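Local coordinates for dihydrodipicolinate synthase (Bacteroides thetaiotaomicron, PDB 4XKY), which probably works as a Schiff-base-forming lyase of the DapA family, perhaps cleaving N-acetylneuraminate or handling pyruvate in a related aldolase-type reaction, at residues 135-140 and 161-166. Sequence-based numbering, arbitrary orientation.
Sequences LYNMPT and IGFKDS
Y136 and K164 lie side by side on neighbouring parallel strands, both pointing into the barrel, where they are the predicted proton donor/acceptor and Schiff-base lysine. K164 lays its CD over one face of the Y136 ring, 3.9 Å from the centroid, a CH-pi contact; a lysine suits the place because its primary amine is predicted to form the imine with the substrate, and the apolar chain running along the ring carries it there. Bent at chi3 (149°), that chain brings NZ to 3.1 Å from Y136 OH, a weak hydrogen bond. The same hydroxyl has a second weak partner in T47 OG1, while S166 OG sits at the ring edge, 3.5 Å from CE2. A phenylalanine in place of Y136 would probably leave K164 NZ and T47 OG1 without the hydroxyl they share.

Between the strands, four backbone hydrogen bonds run from L135 N to G162 O, K164 N to L135 O, N137 N to K164 O and S166 N to N137 O. They satisfy the N-H of L135, N137, K164 and S166 and the C=O of G162, L135, K164 and N137.

On the outward face, N137 ND2 gives a 2.8 Å bond to D165 OD1, reaching it from above the carboxylate plane. An amide suits the place because ND2 donates to D165 while OD1 accepts from F146 N; D165 OD2 is hydrogen-bonded to S167 OG, the stronger polar partner of that carboxylate. The F163 ring meets N137 CB through CE1 at 3.6 Å, an apolar contact beside this polar pair.

The strands belong to a right-handed beta-alpha-beta unit of the TIM barrel. Helix 148-154 packs on L135 and F163, helix 170-179 covers N137, F163 and D165, and strand 187-190 continues the sheet beyond 160-165.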
ATOM      1  N   LEU D 135      14.347 -17.255 -11.955  1.00 27.98           N
ATOM      2  CA  LEU D 135      13.331 -16.253 -11.772  1.00 30.36           C
ATOM      3  C   LEU D 135      13.289 -15.808 -10.326  1.00 32.71           C
ATOM      4  O   LEU D 135      13.397 -16.615  -9.404  1.00 34.62           O
ATOM      5  CB  LEU D 135      11.971 -16.825 -12.127  1.00 30.70           C
ATOM      6  CG  LEU D 135      11.821 -17.407 -13.516  1.00 31.12           C
ATOM      7  CD1 LEU D 135      10.468 -18.075 -13.599  1.00 30.44           C
ATOM      8  CD2 LEU D 135      11.959 -16.302 -14.547  1.00 32.51           C
ATOM      9  N   TYR D 136      13.075 -14.523 -10.139  1.00 34.96           N
ATOM     10  CA  TYR D 136      13.208 -13.889  -8.843  1.00 39.48           C
ATOM     11  C   TYR D 136      11.897 -13.167  -8.623  1.00 39.15           C
ATOM     12  O   TYR D 136      11.483 -12.309  -9.427  1.00 35.89           O
ATOM     13  CB  TYR D 136      14.389 -12.909  -8.885  1.00 44.57           C
ATOM     14  CG  TYR D 136      14.843 -12.281  -7.585  1.00 52.61           C
ATOM     15  CD1 TYR D 136      16.046 -11.564  -7.539  1.00 61.12           C
ATOM     16  CD2 TYR D 136      14.110 -12.396  -6.407  1.00 58.32           C
ATOM     17  CE1 TYR D 136      16.499 -10.982  -6.361  1.00 65.65           C
ATOM     18  CE2 TYR D 136      14.552 -11.818  -5.224  1.00 64.44           C
ATOM     19  CZ  TYR D 136      15.740 -11.110  -5.205  1.00 68.11           C
ATOM     20  OH  TYR D 136      16.162 -10.542  -4.027  1.00 77.54           O
ATOM     21  N   ASN D 137      11.247 -13.567  -7.539  1.00 41.56           N
ATOM     22  CA  ASN D 137      10.006 -12.997  -7.065  1.00 41.50           C
ATOM     23  C   ASN D 137      10.342 -12.100  -5.904  1.00 46.01           C
ATOM     24  O   ASN D 137      10.708 -12.580  -4.811  1.00 40.55           O
ATOM     25  CB  ASN D 137       9.089 -14.097  -6.551  1.00 40.30           C
ATOM     26  CG  ASN D 137       7.692 -13.591  -6.246  1.00 41.79           C
ATOM     27  OD1 ASN D 137       6.942 -13.181  -7.158  1.00 37.34           O
ATOM     28  ND2 ASN D 137       7.329 -13.606  -4.957  1.00 40.37           N
ATOM     29  N   MET D 138      10.202 -10.807  -6.151  1.00 52.10           N
ATOM     30  CA  MET D 138      10.523  -9.767  -5.197  1.00 64.25           C
ATOM     31  C   MET D 138       9.389  -8.742  -5.254  1.00 64.23           C
ATOM     32  O   MET D 138       9.529  -7.710  -5.913  1.00 58.28           O
ATOM     33  CB  MET D 138      11.831  -9.141  -5.636  1.00 73.96           C
ATOM     34  CG  MET D 138      12.321  -7.973  -4.809  1.00 83.94           C
ATOM     35  SD  MET D 138      13.783  -7.313  -5.633  1.00 98.55           S
ATOM     36  CE  MET D 138      13.109  -6.722  -7.197  1.00 96.31           C
ATOM     37  N   PRO D 139       8.248  -9.045  -4.593  1.00 68.15           N
ATOM     38  CA  PRO D 139       6.968  -8.320  -4.792  1.00 75.23           C
ATOM     39  C   PRO D 139       6.828  -6.946  -4.120  1.00 84.43           C
ATOM     40  O   PRO D 139       5.838  -6.246  -4.355  1.00 86.46           O
ATOM     41  CB  PRO D 139       5.942  -9.277  -4.182  1.00 68.33           C
ATOM     42  CG  PRO D 139       6.689  -9.943  -3.087  1.00 66.97           C
ATOM     43  CD  PRO D 139       8.095 -10.137  -3.610  1.00 65.12           C
ATOM     44  N   THR D 140       7.796  -6.576  -3.289  1.00 94.70           N
ATOM     45  CA  THR D 140       7.717  -5.343  -2.501  1.00103.24           C
ATOM     46  C   THR D 140       7.375  -4.117  -3.365  1.00103.87           C
ATOM     47  O   THR D 140       6.375  -3.440  -3.114  1.00103.08           O
ATOM     48  CB  THR D 140       9.023  -5.109  -1.715  1.00106.30           C
ATOM     49  OG1 THR D 140      10.132  -5.061  -2.619  1.00107.66           O
ATOM     50  CG2 THR D 140       9.244  -6.240  -0.700  1.00106.42           C
ATOM     51  N   ILE D 161      15.766 -22.469 -14.931  1.00 29.37           N
ATOM     52  CA  ILE D 161      16.179 -23.626 -14.147  1.00 29.89           C
ATOM     53  C   ILE D 161      15.796 -23.556 -12.687  1.00 29.64           C
ATOM     54  O   ILE D 161      16.033 -24.515 -11.937  1.00 29.52           O
ATOM     55  CB  ILE D 161      17.691 -23.925 -14.259  1.00 31.05           C
ATOM     56  CG1 ILE D 161      18.549 -22.771 -13.759  1.00 30.77           C
ATOM     57  CG2 ILE D 161      18.055 -24.324 -15.692  1.00 32.85           C
ATOM     58  CD1 ILE D 161      20.015 -23.175 -13.571  1.00 31.18           C
ATOM     59  N   GLY D 162      15.248 -22.423 -12.265  1.00 29.72           N
ATOM     60  CA  GLY D 162      14.793 -22.288 -10.898  1.00 29.29           C
ATOM     61  C   GLY D 162      14.103 -20.980 -10.570  1.00 28.74           C
ATOM     62  O   GLY D 162      13.856 -20.140 -11.445  1.00 29.19           O
ATOM     63  N   PHE D 163      13.833 -20.827  -9.278  1.00 27.39           N
ATOM     64  CA  PHE D 163      12.974 -19.797  -8.728  1.00 27.87           C
ATOM     65  C   PHE D 163      13.468 -19.489  -7.317  1.00 27.76           C
ATOM     66  O   PHE D 163      13.689 -20.398  -6.516  1.00 27.27           O
ATOM     67  CB  PHE D 163      11.531 -20.306  -8.690  1.00 28.78           C
ATOM     68  CG  PHE D 163      10.538 -19.372  -8.011  1.00 28.49           C
ATOM     69  CD1 PHE D 163      10.110 -18.219  -8.624  1.00 29.75           C
ATOM     70  CD2 PHE D 163      10.010 -19.680  -6.789  1.00 28.33           C
ATOM     71  CE1 PHE D 163       9.197 -17.385  -8.016  1.00 29.83           C
ATOM     72  CE2 PHE D 163       9.091 -18.856  -6.176  1.00 28.77           C
ATOM     73  CZ  PHE D 163       8.679 -17.705  -6.783  1.00 28.75           C
ATOM     74  N   LYS D 164      13.644 -18.204  -7.045  1.00 29.23           N
ATOM     75  CA  LYS D 164      14.015 -17.683  -5.741  1.00 31.69           C
ATOM     76  C   LYS D 164      12.877 -16.787  -5.268  1.00 31.94           C
ATOM     77  O   LYS D 164      12.455 -15.876  -5.990  1.00 31.69           O
ATOM     78  CB  LYS D 164      15.287 -16.839  -5.867  1.00 35.22           C
ATOM     79  CG  LYS D 164      15.769 -16.276  -4.543  1.00 40.29           C
ATOM     80  CD  LYS D 164      16.578 -14.978  -4.645  1.00 45.26           C
ATOM     81  CE  LYS D 164      16.319 -14.157  -3.376  1.00 47.93           C
ATOM     82  NZ  LYS D 164      17.319 -13.171  -2.865  1.00 50.36           N
ATOM     83  N   ASP D 165      12.359 -17.028  -4.070  1.00 29.95           N
ATOM     84  CA  ASP D 165      11.339 -16.155  -3.533  1.00 28.48           C
ATOM     85  C   ASP D 165      11.819 -15.386  -2.315  1.00 28.45           C
ATOM     86  O   ASP D 165      12.298 -15.988  -1.344  1.00 26.90           O
ATOM     87  CB  ASP D 165      10.127 -16.987  -3.134  1.00 29.36           C
ATOM     88  CG  ASP D 165       8.991 -16.155  -2.613  1.00 30.89           C
ATOM     89  OD1 ASP D 165       8.809 -15.002  -3.080  1.00 29.56           O
ATOM     90  OD2 ASP D 165       8.255 -16.673  -1.735  1.00 34.09           O
ATOM     91  N   SER D 166      11.586 -14.074  -2.328  1.00 27.74           N
ATOM     92  CA  SER D 166      11.813 -13.217  -1.161  1.00 29.57           C
ATOM     93  C   SER D 166      10.565 -12.561  -0.632  1.00 29.41           C
ATOM     94  O   SER D 166      10.652 -11.613   0.135  1.00 28.85           O
ATOM     95  CB  SER D 166      12.812 -12.116  -1.527  1.00 31.13           C
ATOM     96  OG  SER D 166      13.989 -12.739  -1.944  1.00 37.36           O
TER